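Local structure of thiamine pyrophosphokinase (Candida albicans, 2G9Z) at residues K83-V88 with L165-N170; N95-Y100 with T136-H141. The protein catalyses the transfer of a pyrophosphate group from ATP to thiamine, producing thiamine diphosphate, the coenzyme form of vitamin B1. One frame throughout, in Å; residues are numbered along the deposited sequence.

Interaction 1 (K83-V88 with L165-N170)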
loop_
_atom_site.group_PDB
_atom_site.type_symbol
_atom_site.label_atom_id
_atom_site.label_comp_id
_atom_site.label_asym_id
_atom_site.label_seq_id
_atom_site.Cartn_x
_atom_site.Cartn_y
_atom_site.Cartn_z
ATOM N N LYS A 83 11.681 -23.807 5.669
ATOM C CA LYS A 83 10.754 -23.896 6.787
ATOM C C LYS A 83 9.336 -24.143 6.296
ATOM O O LYS A 83 8.413 -24.310 7.094
ATOM C CB LYS A 83 10.793 -22.609 7.612
ATOM C CG LYS A 83 12.101 -22.390 8.355
ATOM C CD LYS A 83 12.096 -21.066 9.101
ATOM C CE LYS A 83 13.362 -20.887 9.920
ATOM N NZ LYS A 83 13.467 -21.913 10.993
ATOM N N CYS A 84 9.167 -24.174 4.978
ATOM C CA CYS A 84 7.850 -24.384 4.398
ATOM C C CYS A 84 7.621 -25.768 3.812
ATOM O O CYS A 84 8.494 -26.357 3.169
ATOM C CB CYS A 84 7.571 -23.323 3.332
ATOM S SG CYS A 84 7.459 -21.654 4.003
ATOM N N GLU A 85 6.410 -26.259 4.039
ATOM C CA GLU A 85 5.960 -27.562 3.583
ATOM C C GLU A 85 5.629 -27.525 2.092
ATOM O O GLU A 85 6.010 -28.417 1.334
ATOM C CB GLU A 85 4.729 -27.946 4.402
ATOM C CG GLU A 85 4.076 -29.258 4.045
ATOM C CD GLU A 85 3.005 -29.628 5.048
ATOM O OE1 GLU A 85 2.091 -28.805 5.272
ATOM O OE2 GLU A 85 3.079 -30.737 5.619
ATOM N N ILE A 86 4.926 -26.474 1.680
ATOM C CA ILE A 86 4.525 -26.298 0.287
ATOM C C ILE A 86 4.886 -24.894 -0.188
ATOM O O ILE A 86 4.776 -23.930 0.571
ATOM C CB ILE A 86 2.995 -26.500 0.128
ATOM C CG1 ILE A 86 2.642 -27.984 0.258
ATOM C CG2 ILE A 86 2.520 -25.946 -1.205
ATOM C CD1 ILE A 86 3.106 -28.836 -0.903
ATOM N N ILE A 87 5.328 -24.791 -1.438
ATOM C CA ILE A 87 5.679 -23.507 -2.032
ATOM C C ILE A 87 4.839 -23.314 -3.290
ATOM O O ILE A 87 4.769 -24.201 -4.143
ATOM C CB ILE A 87 7.172 -23.427 -2.435
ATOM C CG1 ILE A 87 8.077 -23.540 -1.205
ATOM C CG2 ILE A 87 7.443 -22.103 -3.139
ATOM C CD1 ILE A 87 8.304 -24.951 -0.713
ATOM N N VAL A 88 4.205 -22.151 -3.400
ATOM C CA VAL A 88 3.363 -21.834 -4.551
ATOM C C VAL A 88 3.783 -20.528 -5.217
ATOM O O VAL A 88 3.986 -19.522 -4.536
ATOM C CB VAL A 88 1.884 -21.675 -4.130
ATOM C CG1 VAL A 88 1.030 -21.303 -5.340
ATOM C CG2 VAL A 88 1.385 -22.947 -3.472
ATOM N N LEU A 165 -7.214 -25.913 -1.352
ATOM C CA LEU A 165 -7.608 -27.172 -1.968
ATOM C C LEU A 165 -6.543 -28.244 -1.767
ATOM O O LEU A 165 -6.867 -29.416 -1.578
ATOM C CB LEU A 165 -7.887 -26.965 -3.461
ATOM C CG LEU A 165 -9.194 -26.217 -3.739
ATOM C CD1 LEU A 165 -9.322 -25.906 -5.218
ATOM C CD2 LEU A 165 -10.371 -27.071 -3.270
ATOM N N HIS A 166 -5.275 -27.847 -1.801
ATOM C CA HIS A 166 -4.182 -28.796 -1.605
ATOM C C HIS A 166 -4.305 -29.539 -0.277
ATOM O O HIS A 166 -4.184 -30.758 -0.231
ATOM C CB HIS A 166 -2.829 -28.084 -1.627
ATOM C CG HIS A 166 -1.706 -28.916 -1.087
ATOM N ND1 HIS A 166 -1.007 -29.819 -1.856
ATOM C CD2 HIS A 166 -1.189 -29.008 0.164
ATOM C CE1 HIS A 166 -0.107 -30.431 -1.106
ATOM N NE2 HIS A 166 -0.198 -29.958 0.124
ATOM N N TYR A 167 -4.531 -28.796 0.801
ATOM C CA TYR A 167 -4.649 -29.393 2.128
ATOM C C TYR A 167 -5.934 -30.182 2.319
ATOM O O TYR A 167 -6.133 -30.827 3.349
ATOM C CB TYR A 167 -4.513 -28.311 3.200
ATOM C CG TYR A 167 -3.075 -27.895 3.408
ATOM C CD1 TYR A 167 -2.182 -28.734 4.076
ATOM C CD2 TYR A 167 -2.586 -26.701 2.879
ATOM C CE1 TYR A 167 -0.838 -28.401 4.209
ATOM C CE2 TYR A 167 -1.236 -26.356 3.004
ATOM C CZ TYR A 167 -0.369 -27.215 3.668
ATOM O OH TYR A 167 0.969 -26.911 3.773
ATOM N N GLN A 168 -6.801 -30.142 1.318
ATOM C CA GLN A 168 -8.049 -30.882 1.394
ATOM C C GLN A 168 -7.995 -32.138 0.535
ATOM O O GLN A 168 -8.405 -33.217 0.966
ATOM C CB GLN A 168 -9.223 -30.017 0.931
ATOM C CG GLN A 168 -9.565 -28.858 1.848
ATOM C CD GLN A 168 -9.866 -29.306 3.264
ATOM O OE1 GLN A 168 -10.663 -30.221 3.483
ATOM N NE2 GLN A 168 -9.233 -28.656 4.234
ATOM N N LEU A 169 -7.460 -31.991 -0.673
ATOM C CA LEU A 169 -7.409 -33.090 -1.632
ATOM C C LEU A 169 -6.069 -33.749 -1.953
ATOM O O LEU A 169 -6.031 -34.936 -2.278
ATOM C CB LEU A 169 -8.042 -32.623 -2.946
ATOM C CG LEU A 169 -9.566 -32.497 -3.052
ATOM C CD1 LEU A 169 -10.170 -32.007 -1.752
ATOM C CD2 LEU A 169 -9.899 -31.554 -4.195
ATOM N N ASN A 170 -4.972 -33.009 -1.868
ATOM C CA ASN A 170 -3.687 -33.592 -2.231
ATOM C C ASN A 170 -3.293 -34.901 -1.554
ATOM O O ASN A 170 -2.826 -35.820 -2.225
ATOM C CB ASN A 170 -2.558 -32.581 -2.055
ATOM C CG ASN A 170 -1.248 -33.089 -2.614
ATOM O OD1 ASN A 170 -0.411 -33.624 -1.886
ATOM N ND2 ASN A 170 -1.072 -32.949 -3.923
#
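Tyr167 meets Glu85 at the edge of its ring, where OE1 lies in the ring plane, while one face of the same ring carries its helix neighbour His166, whose CD2 sits 3.7 Å above the centre. The imidazole in turn has Tyr167 CD2 at its own edge and receives Ile86 obliquely. The polar link is short: Tyr167 OH donates to Glu85 OE1 over 2.7 Å, reaching the oxygen on its anti side, 20° out of the carboxylate plane. Glu85 comes to the phenol on an extended chain, with CG trans to the backbone N (chi1 178°), and the carboxylate and ring planes stand 45° apart. His63 ND1 also bonds to OE1, so two groups grip this oxygen, and the His63 ring packs edge-to-face with Tyr167.

Beside this, Ile86, itself buried, packs against His166. Its CG1 comes to 3.5 Å from His166 NE2 and its CD1 lies 3.6 Å from His166 CE1, the two side chains arriving from opposite directions. The far nitrogen of the imidazole, ND1, is held by Tyr122 OH, which helps fix the ring's rotation. The arrangement is that of an open alpha/beta domain: the C-terminal turns of helix 155-170 cover one face of the parallel part of a mixed sheet, at the beginning of its strand 86-90.

Interaction 2 (N95-Y100 with T136-H141)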
loop_
_atom_site.group_PDB
_atom_site.type_symbol
_atom_site.label_atom_id
_atom_site.label_comp_id
_atom_site.label_asym_id
_atom_site.label_seq_id
_atom_site.Cartn_x
_atom_site.Cartn_y
_atom_site.Cartn_z
ATOM N N ASN A 95 8.990 -16.400 -12.226
ATOM C CA ASN A 95 10.125 -15.674 -12.795
ATOM C C ASN A 95 10.978 -15.144 -11.653
ATOM O O ASN A 95 12.208 -15.247 -11.672
ATOM C CB ASN A 95 9.662 -14.480 -13.640
ATOM C CG ASN A 95 8.776 -14.885 -14.800
ATOM O OD1 ASN A 95 8.848 -16.009 -15.290
ATOM N ND2 ASN A 95 7.948 -13.957 -15.262
ATOM N N SER A 96 10.305 -14.564 -10.662
ATOM C CA SER A 96 10.975 -14.005 -9.495
ATOM C C SER A 96 11.819 -15.076 -8.818
ATOM O O SER A 96 12.965 -14.833 -8.430
ATOM C CB SER A 96 9.937 -13.455 -8.511
ATOM O OG SER A 96 9.081 -12.515 -9.148
ATOM N N LEU A 97 11.242 -16.266 -8.673
ATOM C CA LEU A 97 11.946 -17.382 -8.056
ATOM C C LEU A 97 13.126 -17.792 -8.927
ATOM O O LEU A 97 14.229 -18.016 -8.433
ATOM C CB LEU A 97 11.006 -18.577 -7.884
ATOM C CG LEU A 97 11.648 -19.872 -7.378
ATOM C CD1 LEU A 97 12.271 -19.640 -6.011
ATOM C CD2 LEU A 97 10.593 -20.969 -7.305
ATOM N N TYR A 98 12.879 -17.884 -10.227
ATOM C CA TYR A 98 13.900 -18.272 -11.192
ATOM C C TYR A 98 15.102 -17.326 -11.158
ATOM O O TYR A 98 16.240 -17.761 -10.999
ATOM C CB TYR A 98 13.300 -18.280 -12.602
ATOM C CG TYR A 98 14.225 -18.817 -13.679
ATOM C CD1 TYR A 98 14.251 -20.176 -13.990
ATOM C CD2 TYR A 98 15.078 -17.964 -14.382
ATOM C CE1 TYR A 98 15.102 -20.676 -14.977
ATOM C CE2 TYR A 98 15.933 -18.449 -15.367
ATOM C CZ TYR A 98 15.939 -19.806 -15.661
ATOM O OH TYR A 98 16.779 -20.292 -16.637
ATOM N N GLU A 99 14.835 -16.031 -11.302
ATOM C CA GLU A 99 15.878 -15.005 -11.326
ATOM C C GLU A 99 16.668 -14.852 -10.033
ATOM O O GLU A 99 17.774 -14.310 -10.041
ATOM C CB GLU A 99 15.262 -13.656 -11.712
ATOM C CG GLU A 99 14.469 -13.704 -13.008
ATOM C CD GLU A 99 13.773 -12.395 -13.326
ATOM O OE1 GLU A 99 13.110 -11.837 -12.424
ATOM O OE2 GLU A 99 13.877 -11.930 -14.481
ATOM N N TYR A 100 16.107 -15.323 -8.924
ATOM C CA TYR A 100 16.777 -15.231 -7.630
ATOM C C TYR A 100 18.129 -15.939 -7.669
ATOM O O TYR A 100 19.069 -15.553 -6.971
ATOM C CB TYR A 100 15.913 -15.874 -6.545
ATOM C CG TYR A 100 16.500 -15.807 -5.154
ATOM C CD1 TYR A 100 16.459 -14.625 -4.413
ATOM C CD2 TYR A 100 17.075 -16.933 -4.568
ATOM C CE1 TYR A 100 16.971 -14.569 -3.122
ATOM C CE2 TYR A 100 17.592 -16.886 -3.277
ATOM C CZ TYR A 100 17.534 -15.701 -2.560
ATOM O OH TYR A 100 18.016 -15.660 -1.278
ATOM N N THR A 136 8.507 -23.424 -18.872
ATOM C CA THR A 136 9.010 -24.711 -19.327
ATOM C C THR A 136 10.033 -25.274 -18.341
ATOM O O THR A 136 10.043 -26.474 -18.073
ATOM C CB THR A 136 9.640 -24.595 -20.736
ATOM O OG1 THR A 136 10.655 -23.584 -20.732
ATOM C CG2 THR A 136 8.577 -24.221 -21.758
ATOM N N TYR A 137 10.874 -24.409 -17.784
ATOM C CA TYR A 137 11.882 -24.856 -16.829
ATOM C C TYR A 137 11.269 -25.603 -15.650
ATOM O O TYR A 137 11.634 -26.747 -15.376
ATOM C CB TYR A 137 12.690 -23.676 -16.289
ATOM C CG TYR A 137 13.704 -24.105 -15.255
ATOM C CD1 TYR A 137 14.938 -24.633 -15.637
ATOM C CD2 TYR A 137 13.406 -24.051 -13.896
ATOM C CE1 TYR A 137 15.847 -25.098 -14.690
ATOM C CE2 TYR A 137 14.305 -24.513 -12.941
ATOM C CZ TYR A 137 15.524 -25.037 -13.344
ATOM O OH TYR A 137 16.407 -25.514 -12.402
ATOM N N TYR A 138 10.344 -24.957 -14.945
ATOM C CA TYR A 138 9.710 -25.588 -13.794
ATOM C C TYR A 138 8.766 -26.718 -14.184
ATOM O O TYR A 138 8.601 -27.671 -13.425
ATOM C CB TYR A 138 8.990 -24.539 -12.937
ATOM C CG TYR A 138 9.965 -23.651 -12.198
ATOM C CD1 TYR A 138 10.852 -24.189 -11.265
ATOM C CD2 TYR A 138 10.041 -22.285 -12.467
ATOM C CE1 TYR A 138 11.797 -23.392 -10.623
ATOM C CE2 TYR A 138 10.981 -21.477 -11.829
ATOM C CZ TYR A 138 11.857 -22.037 -10.912
ATOM O OH TYR A 138 12.806 -21.248 -10.301
ATOM N N GLU A 139 8.147 -26.618 -15.356
ATOM C CA GLU A 139 7.268 -27.689 -15.813
ATOM C C GLU A 139 8.150 -28.935 -15.967
ATOM O O GLU A 139 7.751 -30.037 -15.611
ATOM C CB GLU A 139 6.625 -27.347 -17.169
ATOM C CG GLU A 139 5.727 -26.113 -17.158
ATOM C CD GLU A 139 5.045 -25.854 -18.495
ATOM O OE1 GLU A 139 5.733 -25.854 -19.542
ATOM O OE2 GLU A 139 3.813 -25.637 -18.499
ATOM N N SER A 140 9.363 -28.743 -16.478
ATOM C CA SER A 140 10.279 -29.863 -16.680
ATOM C C SER A 140 10.896 -30.359 -15.376
ATOM O O SER A 140 11.642 -31.341 -15.370
ATOM C CB SER A 140 11.389 -29.478 -17.664
ATOM O OG SER A 140 12.265 -28.506 -17.116
ATOM N N HIS A 141 10.589 -29.685 -14.270
ATOM C CA HIS A 141 11.125 -30.106 -12.984
ATOM C C HIS A 141 10.081 -30.613 -12.003
ATOM O O HIS A 141 10.375 -30.817 -10.825
ATOM C CB HIS A 141 11.954 -28.991 -12.345
ATOM C CG HIS A 141 13.365 -28.933 -12.842
ATOM N ND1 HIS A 141 13.714 -28.326 -14.030
ATOM C CD2 HIS A 141 14.511 -29.429 -12.322
ATOM C CE1 HIS A 141 15.016 -28.448 -14.218
ATOM N NE2 HIS A 141 15.524 -29.113 -13.196
#
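Between segments 95-100 and 136-141 the backbones come nearest at Tyr98 and Tyr138, whose CA atoms are 8.8 Å apart, and three tyrosines and a leucine fill the gap. Tyr98 turns the edge of its ring to the face of Tyr137 in a T-shaped pair, centroids 5.3 Å apart and planes at 79°. The leading atom is Tyr98 CE1, over the face but offset toward its rim, 3.7 Å from Tyr137 CG. The opposite face of Tyr137 carries His141, with ND1 above its centre, so this phenol is sandwiched between the other helix and the turn that ends its own.

That imidazole is held in place: His141 ND1 donates to Tyr137 O at 2.9 Å with an N-H...O angle of 163°, and Ser140 OG donates to the same carbonyl at 2.6 Å from the other face of its plane. Tyr138, with CG trans to the carbonyl carbon (chi1 -71°), drives its hydroxyl end in between Leu97 and Tyr98. Its OH lies 3.4 Å from Leu97 CG and 3.3 Å from Tyr98 CA, a snug van der Waals fit, and Tyr137 CD2 covers one face of its ring.

Arg115 flanks the cluster, making a cation-pi contact with Tyr98 and bonding to Tyr98 O. Farther back, Leu97 also rests on Leu77 and Trp81 of helix 77-81, while Asn95 bonds to Ser129 and Ser131 ahead of helix 132-139. The two helices follow the adjacent parallel strands 86-90 and 122-125 and lie next to each other on one side of the sheet.

Interactions 1 and 2 lie on opposite faces of the parallel part of the same mixed sheet, their centres 19 Å apart and their nearest atoms about 5 Å apart without touching. Strand 86-90 connects them: it offers Ile86 to helix 155-170, then leads directly into helix 93-100, and along the chain interaction 2 is nested within the loop that interaction 1 closes. The magnesium ligands sit close to these elements in the chain: Asp91 follows strand 86-90, Asp126 and Asp128 follow strand 122-125, and Asp155 begins helix 155-170, whose other end makes interaction 1. Asp126, Asp128 and Asp155 also line the pocket of the bound thiamine diphosphate analogue.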